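Local coordinates for erythrocyte membrane protein 1 (Plasmodium falciparum, PDB 2YK0) that probably binds host cell-surface receptors as a parasite adhesin, this chain being its N-terminal double domain of NTS-DBL1-alpha and CIDR-gamma, at residues Thr512-Met517 with Leu622-Lys627; Arg543-Thr548 with Cys558-Phe563. The protein carries 8 engineered substitutions. All coordinates share one frame; numbering follows the deposited sequence.

In the fold
Both interactions lie in the CIDR-gamma part of the chain and meet in one antiparallel sheet, whose order is 511-518, 542-552, 555-560 and 572-574. Their centres are about 12 Å apart. Interaction 1 ties outermost strand 511-518 to helix 611-636, whereas interaction 2 pairs the two arms of the hairpin 542-552 and 555-560. Along the chain the order is 512-517, 543-548, 558-563, 622-627, placing interaction 2 within the sequence span that interaction 1 bridges. Strands 511-518 and 542-552 are adjacent, with Met517 O at 2.6 Å from Arg543 N, a probable hydrogen bond. The helical part of the domain is thus linked through the sheet's first strand to its hairpin.

Interaction 1: Thr512-Met517 with Leu622-Lys627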
loop_
_atom_site.group_PDB
_atom_site.type_symbol
_atom_site.label_atom_id
_atom_site.label_comp_id
_atom_site.label_asym_id
_atom_site.label_seq_id
_atom_site.Cartn_x
_atom_site.Cartn_y
_atom_site.Cartn_z
ATOM N N THR A 512 13.971 29.792 -20.923
ATOM C CA THR A 512 14.531 28.574 -20.365
ATOM C C THR A 512 14.844 28.690 -18.859
ATOM O O THR A 512 15.344 29.721 -18.402
ATOM C CB THR A 512 15.601 28.002 -21.293
ATOM O OG1 THR A 512 15.527 26.585 -21.257
ATOM C CG2 THR A 512 16.990 28.484 -20.974
ATOM N N PHE A 513 14.428 27.651 -18.102
ATOM C CA PHE A 513 14.595 27.494 -16.657
ATOM C C PHE A 513 14.514 26.036 -16.251
ATOM O O PHE A 513 13.859 25.238 -16.909
ATOM C CB PHE A 513 13.581 28.333 -15.863
ATOM C CG PHE A 513 12.134 28.135 -16.253
ATOM C CD1 PHE A 513 11.380 27.107 -15.697
ATOM C CD2 PHE A 513 11.527 28.972 -17.181
ATOM C CE1 PHE A 513 10.062 26.896 -16.087
ATOM C CE2 PHE A 513 10.202 28.757 -17.574
ATOM C CZ PHE A 513 9.477 27.726 -17.016
ATOM N N ASP A 514 15.188 25.700 -15.161
ATOM C CA ASP A 514 15.252 24.360 -14.592
ATOM C C ASP A 514 14.396 24.295 -13.319
ATOM O O ASP A 514 14.333 25.261 -12.557
ATOM C CB ASP A 514 16.718 23.975 -14.329
ATOM C CG ASP A 514 17.354 24.600 -13.088
ATOM O OD1 ASP A 514 17.465 25.850 -13.027
ATOM O OD2 ASP A 514 17.743 23.842 -12.184
ATOM N N VAL A 515 13.682 23.197 -13.119
ATOM C CA VAL A 515 12.805 23.077 -11.958
ATOM C C VAL A 515 13.100 21.834 -11.191
ATOM O O VAL A 515 13.345 20.775 -11.773
ATOM C CB VAL A 515 11.273 23.297 -12.183
ATOM C CG1 VAL A 515 10.948 24.728 -12.578
ATOM C CG2 VAL A 515 10.692 22.313 -13.188
ATOM N N ASP A 516 13.061 21.975 -9.865
ATOM C CA ASP A 516 13.341 20.922 -8.916
ATOM C C ASP A 516 12.070 20.236 -8.413
ATOM O O ASP A 516 11.527 20.544 -7.334
ATOM C CB ASP A 516 14.258 21.449 -7.805
ATOM C CG ASP A 516 15.657 20.862 -7.828
ATOM O OD1 ASP A 516 16.111 20.423 -8.940
ATOM O OD2 ASP A 516 16.296 20.811 -6.734
ATOM N N MET A 517 11.591 19.306 -9.240
ATOM C CA MET A 517 10.407 18.529 -8.963
ATOM C C MET A 517 10.659 17.398 -7.973
ATOM O O MET A 517 11.743 16.812 -7.965
ATOM C CB MET A 517 9.765 18.042 -10.261
ATOM C CG MET A 517 8.266 18.305 -10.286
ATOM S SD MET A 517 7.741 19.903 -10.972
ATOM C CE MET A 517 8.607 21.101 -9.912
ATOM N N LEU A 622 14.547 26.691 -0.351
ATOM C CA LEU A 622 13.911 28.007 -0.356
ATOM C C LEU A 622 14.455 28.887 -1.482
ATOM O O LEU A 622 13.676 29.398 -2.277
ATOM C CB LEU A 622 14.100 28.679 1.022
ATOM C CG LEU A 622 13.822 30.193 1.097
ATOM C CD1 LEU A 622 12.873 30.519 2.215
ATOM C CD2 LEU A 622 15.107 30.990 1.239
ATOM N N ASN A 623 15.796 29.043 -1.531
ATOM C CA ASN A 623 16.545 29.861 -2.478
ATOM C C ASN A 623 16.374 29.378 -3.886
ATOM O O ASN A 623 16.206 30.205 -4.791
ATOM C CB ASN A 623 18.030 29.908 -2.117
ATOM C CG ASN A 623 18.365 30.793 -0.935
ATOM O OD1 ASN A 623 17.701 31.809 -0.660
ATOM N ND2 ASN A 623 19.452 30.458 -0.246
ATOM N N LYS A 624 16.394 28.041 -4.074
ATOM C CA LYS A 624 16.224 27.424 -5.386
ATOM C C LYS A 624 14.901 27.817 -6.004
ATOM O O LYS A 624 14.864 28.228 -7.158
ATOM C CB LYS A 624 16.319 25.895 -5.301
ATOM C CG LYS A 624 17.196 25.290 -6.387
ATOM C CD LYS A 624 16.655 25.450 -7.804
ATOM C CE LYS A 624 17.189 24.350 -8.680
ATOM N NZ LYS A 624 16.699 24.469 -10.056
ATOM N N LYS A 625 13.839 27.729 -5.216
ATOM C CA LYS A 625 12.479 28.044 -5.605
ATOM C C LYS A 625 12.305 29.529 -5.903
ATOM O O LYS A 625 11.591 29.902 -6.842
ATOM C CB LYS A 625 11.513 27.563 -4.503
ATOM C CG LYS A 625 11.369 26.039 -4.453
ATOM C CD LYS A 625 10.505 25.557 -5.630
ATOM C CE LYS A 625 10.604 24.104 -5.946
ATOM N NZ LYS A 625 11.907 23.764 -6.548
ATOM N N GLU A 626 12.975 30.376 -5.107
ATOM C CA GLU A 626 12.929 31.826 -5.266
ATOM C C GLU A 626 13.509 32.159 -6.638
ATOM O O GLU A 626 12.915 32.923 -7.384
ATOM C CB GLU A 626 13.699 32.512 -4.129
ATOM C CG GLU A 626 13.466 34.004 -4.047
ATOM C CD GLU A 626 13.979 34.646 -2.778
ATOM O OE1 GLU A 626 13.985 33.969 -1.722
ATOM O OE2 GLU A 626 14.353 35.840 -2.837
ATOM N N LYS A 627 14.620 31.506 -6.990
ATOM C CA LYS A 627 15.278 31.638 -8.282
ATOM C C LYS A 627 14.366 31.040 -9.392
ATOM O O LYS A 627 14.239 31.617 -10.480
ATOM C CB LYS A 627 16.633 30.912 -8.244
ATOM C CG LYS A 627 17.763 31.670 -7.541
ATOM C CD LYS A 627 19.155 31.214 -8.104
ATOM C CE LYS A 627 20.294 31.098 -7.095
ATOM N NZ LYS A 627 20.260 29.806 -6.334
#
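Lys624 and Lys625, consecutive on helix 622-627, reach strand 512-517 with their amino groups, and nearly the whole contact rests on these two side chains. The strand and helix axes run 141° apart and come no closer than 9.0 Å, so the long lysine chains span a gap that the backbones do not close. The buried part belongs to Lys625. Its chain bends at chi2 and again at chi4 (-71°), bringing NZ up to Asp516, where it lies 3.5 Å from Asp516 CB and makes a weak hydrogen bond of 3.3 Å to Asp516 O. Its stronger polar partner is Glu628, which forms a salt bridge with it. The other part lies toward solvent, its residues Lys624, Asp514 and Asp516 all partly exposed: Lys624 bends at chi2 but is extended beyond, crossing the Asp516 side chain at about a right angle, with CE 3.9 Å from Asp516 CG. It ends in a salt bridge from NZ to Asp514 OD2, modelled at 2.5 Å, a length that carries little weight at 2.8 Å resolution. Asp516 OD1 stays 4.2 Å from Lys624 NZ, beyond salt-bridge range, and is hydrogen-bonded instead to Asn544 ND2, as is Asp514 OD2. Glu628, one residue beyond the helical segment, joins the two parts: it pairs with both lysines and accepts a hydrogen bond from Asp516 N. On the neighbouring elements, Trp582 of helix 575-601 packs against both Val515 and Lys625, while strand 542-552 continues the sheet through backbone bonds to Phe513, Val515 and Met517.

Interaction 2: Arg543-Thr548 with Cys558-Phe563; sequences RNQEWT and CKLNNF
Trp547 and Leu560 face each other as a non-hydrogen-bonded pair of the antiparallel beta hairpin formed by strands 542-552 and 555-560. With CG beside the backbone N (chi1 -72°), the indole is carried across toward the partner strand. Its CB lies 4.1 Å from Lys559 O; further out CE3 comes within 3.1 Å of Lys559 O, which approaches obliquely. CZ3 has Cys558 O near the ring plane at 3.5 Å, and CH2, at the outer corner of the ring, is 3.9 Å from Leu560 CB. Leu560 CD1 sits over the six-membered ring, 3.8 Å from its centroid and 13° off the normal, a CH-pi contact. Beside this pair, Thr548 and Lys559 are hydrogen-bonded in both directions; Thr548 N donates to Lys559 O at 3.0 Å with an N-H...O angle of 158°. Asn561 N extends the ladder by donating to Glu546 O, where a type I turn from Leu560 to Phe563 begins; within it Asn562 still packs against Glu546. A Cys558-Cys549 disulfide ties the hairpin arms covalently. On the face that carries Thr548 and Lys559, both side chains reach Asn561 OD1, which accepts two hydrogen bonds: Thr548 OG1 at 2.8 Å, and Lys559 NZ, also at 2.8 Å, on a lone pair.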
loop_
_atom_site.group_PDB
_atom_site.type_symbol
_atom_site.label_atom_id
_atom_site.label_comp_id
_atom_site.label_asym_id
_atom_site.label_seq_id
_atom_site.Cartn_x
_atom_site.Cartn_y
_atom_site.Cartn_z
ATOM N N ARG A 543 13.933 15.828 -9.003
ATOM C CA ARG A 543 14.150 15.679 -10.428
ATOM C C ARG A 543 14.285 17.040 -11.081
ATOM O O ARG A 543 13.329 17.819 -11.093
ATOM C CB ARG A 543 13.086 14.765 -11.066
ATOM C CG ARG A 543 12.984 14.749 -12.584
ATOM C CD ARG A 543 14.269 14.509 -13.315
ATOM N NE ARG A 543 14.015 14.105 -14.693
ATOM C CZ ARG A 543 14.965 13.852 -15.589
ATOM N NH1 ARG A 543 16.246 14.013 -15.270
ATOM N NH2 ARG A 543 14.643 13.452 -16.813
ATOM N N ASN A 544 15.503 17.346 -11.577
ATOM C CA ASN A 544 15.778 18.617 -12.222
ATOM C C ASN A 544 15.314 18.546 -13.655
ATOM O O ASN A 544 15.779 17.709 -14.426
ATOM C CB ASN A 544 17.237 18.989 -12.124
ATOM C CG ASN A 544 17.476 20.458 -12.339
ATOM O OD1 ASN A 544 17.608 20.913 -13.473
ATOM N ND2 ASN A 544 17.534 21.231 -11.255
ATOM N N GLN A 545 14.340 19.398 -13.981
ATOM C CA GLN A 545 13.691 19.485 -15.277
ATOM C C GLN A 545 14.041 20.795 -15.953
ATOM O O GLN A 545 13.664 21.864 -15.482
ATOM C CB GLN A 545 12.171 19.397 -15.101
ATOM C CG GLN A 545 11.623 18.027 -14.748
ATOM C CD GLN A 545 10.163 18.152 -14.403
ATOM O OE1 GLN A 545 9.780 18.725 -13.374
ATOM N NE2 GLN A 545 9.311 17.669 -15.288
ATOM N N GLU A 546 14.765 20.715 -17.061
ATOM C CA GLU A 546 15.101 21.888 -17.847
ATOM C C GLU A 546 14.035 22.055 -18.914
ATOM O O GLU A 546 13.786 21.150 -19.728
ATOM C CB GLU A 546 16.550 21.903 -18.390
ATOM C CG GLU A 546 17.185 20.555 -18.698
ATOM C CD GLU A 546 18.696 20.462 -18.542
ATOM O OE1 GLU A 546 19.385 21.506 -18.648
ATOM O OE2 GLU A 546 19.191 19.334 -18.313
ATOM N N TRP A 547 13.350 23.207 -18.820
ATOM C CA TRP A 547 12.221 23.632 -19.622
ATOM C C TRP A 547 12.581 24.771 -20.494
ATOM O O TRP A 547 13.320 25.676 -20.073
ATOM C CB TRP A 547 11.106 24.138 -18.698
ATOM C CG TRP A 547 10.407 23.060 -17.945
ATOM C CD1 TRP A 547 10.500 22.791 -16.610
ATOM C CD2 TRP A 547 9.532 22.074 -18.497
ATOM N NE1 TRP A 547 9.759 21.676 -16.306
ATOM C CE2 TRP A 547 9.141 21.225 -17.446
ATOM C CE3 TRP A 547 9.032 21.827 -19.786
ATOM C CZ2 TRP A 547 8.259 20.160 -17.644
ATOM C CZ3 TRP A 547 8.187 20.753 -19.986
ATOM C CH2 TRP A 547 7.798 19.941 -18.926
ATOM N N THR A 548 11.968 24.774 -21.694
ATOM C CA THR A 548 12.025 25.884 -22.635
ATOM C C THR A 548 10.596 26.267 -22.975
ATOM O O THR A 548 9.902 25.552 -23.709
ATOM C CB THR A 548 12.956 25.681 -23.838
ATOM O OG1 THR A 548 14.031 24.795 -23.510
ATOM C CG2 THR A 548 13.516 27.010 -24.339
ATOM N N CYS A 558 5.641 24.321 -23.389
ATOM C CA CYS A 558 6.888 24.130 -22.690
ATOM C C CYS A 558 7.442 22.764 -23.046
ATOM O O CYS A 558 6.701 21.774 -23.038
ATOM C CB CYS A 558 6.717 24.322 -21.191
ATOM S SG CYS A 558 6.216 25.995 -20.742
ATOM N N LYS A 559 8.713 22.731 -23.477
ATOM C CA LYS A 559 9.381 21.495 -23.867
ATOM C C LYS A 559 10.343 21.113 -22.777
ATOM O O LYS A 559 11.018 21.973 -22.196
ATOM C CB LYS A 559 10.122 21.642 -25.213
ATOM C CG LYS A 559 10.868 20.380 -25.675
ATOM C CD LYS A 559 11.835 20.635 -26.855
ATOM C CE LYS A 559 13.140 21.362 -26.525
ATOM N NZ LYS A 559 14.187 20.476 -25.927
ATOM N N LEU A 560 10.372 19.811 -22.482
ATOM C CA LEU A 560 11.273 19.245 -21.498
ATOM C C LEU A 560 12.541 18.870 -22.241
ATOM O O LEU A 560 12.542 17.946 -23.071
ATOM C CB LEU A 560 10.644 18.038 -20.774
ATOM C CG LEU A 560 11.338 17.567 -19.496
ATOM C CD1 LEU A 560 11.626 18.713 -18.547
ATOM C CD2 LEU A 560 10.504 16.545 -18.801
ATOM N N ASN A 561 13.599 19.660 -22.003
ATOM C CA ASN A 561 14.891 19.492 -22.646
ATOM C C ASN A 561 15.504 18.131 -22.347
ATOM O O ASN A 561 15.768 17.365 -23.282
ATOM C CB ASN A 561 15.809 20.626 -22.245
ATOM C CG ASN A 561 15.285 21.962 -22.676
ATOM O OD1 ASN A 561 14.854 22.152 -23.823
ATOM N ND2 ASN A 561 15.355 22.926 -21.778
ATOM N N ASN A 562 15.663 17.818 -21.041
ATOM C CA ASN A 562 16.205 16.578 -20.492
ATOM C C ASN A 562 15.131 15.481 -20.375
ATOM O O ASN A 562 15.119 14.727 -19.404
ATOM C CB ASN A 562 16.849 16.877 -19.130
ATOM C CG ASN A 562 15.891 17.193 -18.011
ATOM O OD1 ASN A 562 15.867 16.524 -16.991
ATOM N ND2 ASN A 562 15.014 18.148 -18.198
ATOM N N PHE A 563 14.239 15.385 -21.363
ATOM C CA PHE A 563 13.142 14.423 -21.330
ATOM C C PHE A 563 13.562 12.959 -21.395
ATOM O O PHE A 563 14.315 12.570 -22.286
ATOM C CB PHE A 563 12.090 14.746 -22.400
ATOM C CG PHE A 563 11.056 13.670 -22.625
ATOM C CD1 PHE A 563 10.017 13.478 -21.715
ATOM C CD2 PHE A 563 11.136 12.825 -23.731
ATOM C CE1 PHE A 563 9.069 12.470 -21.917
ATOM C CE2 PHE A 563 10.179 11.827 -23.938
ATOM C CZ PHE A 563 9.151 11.657 -23.031
#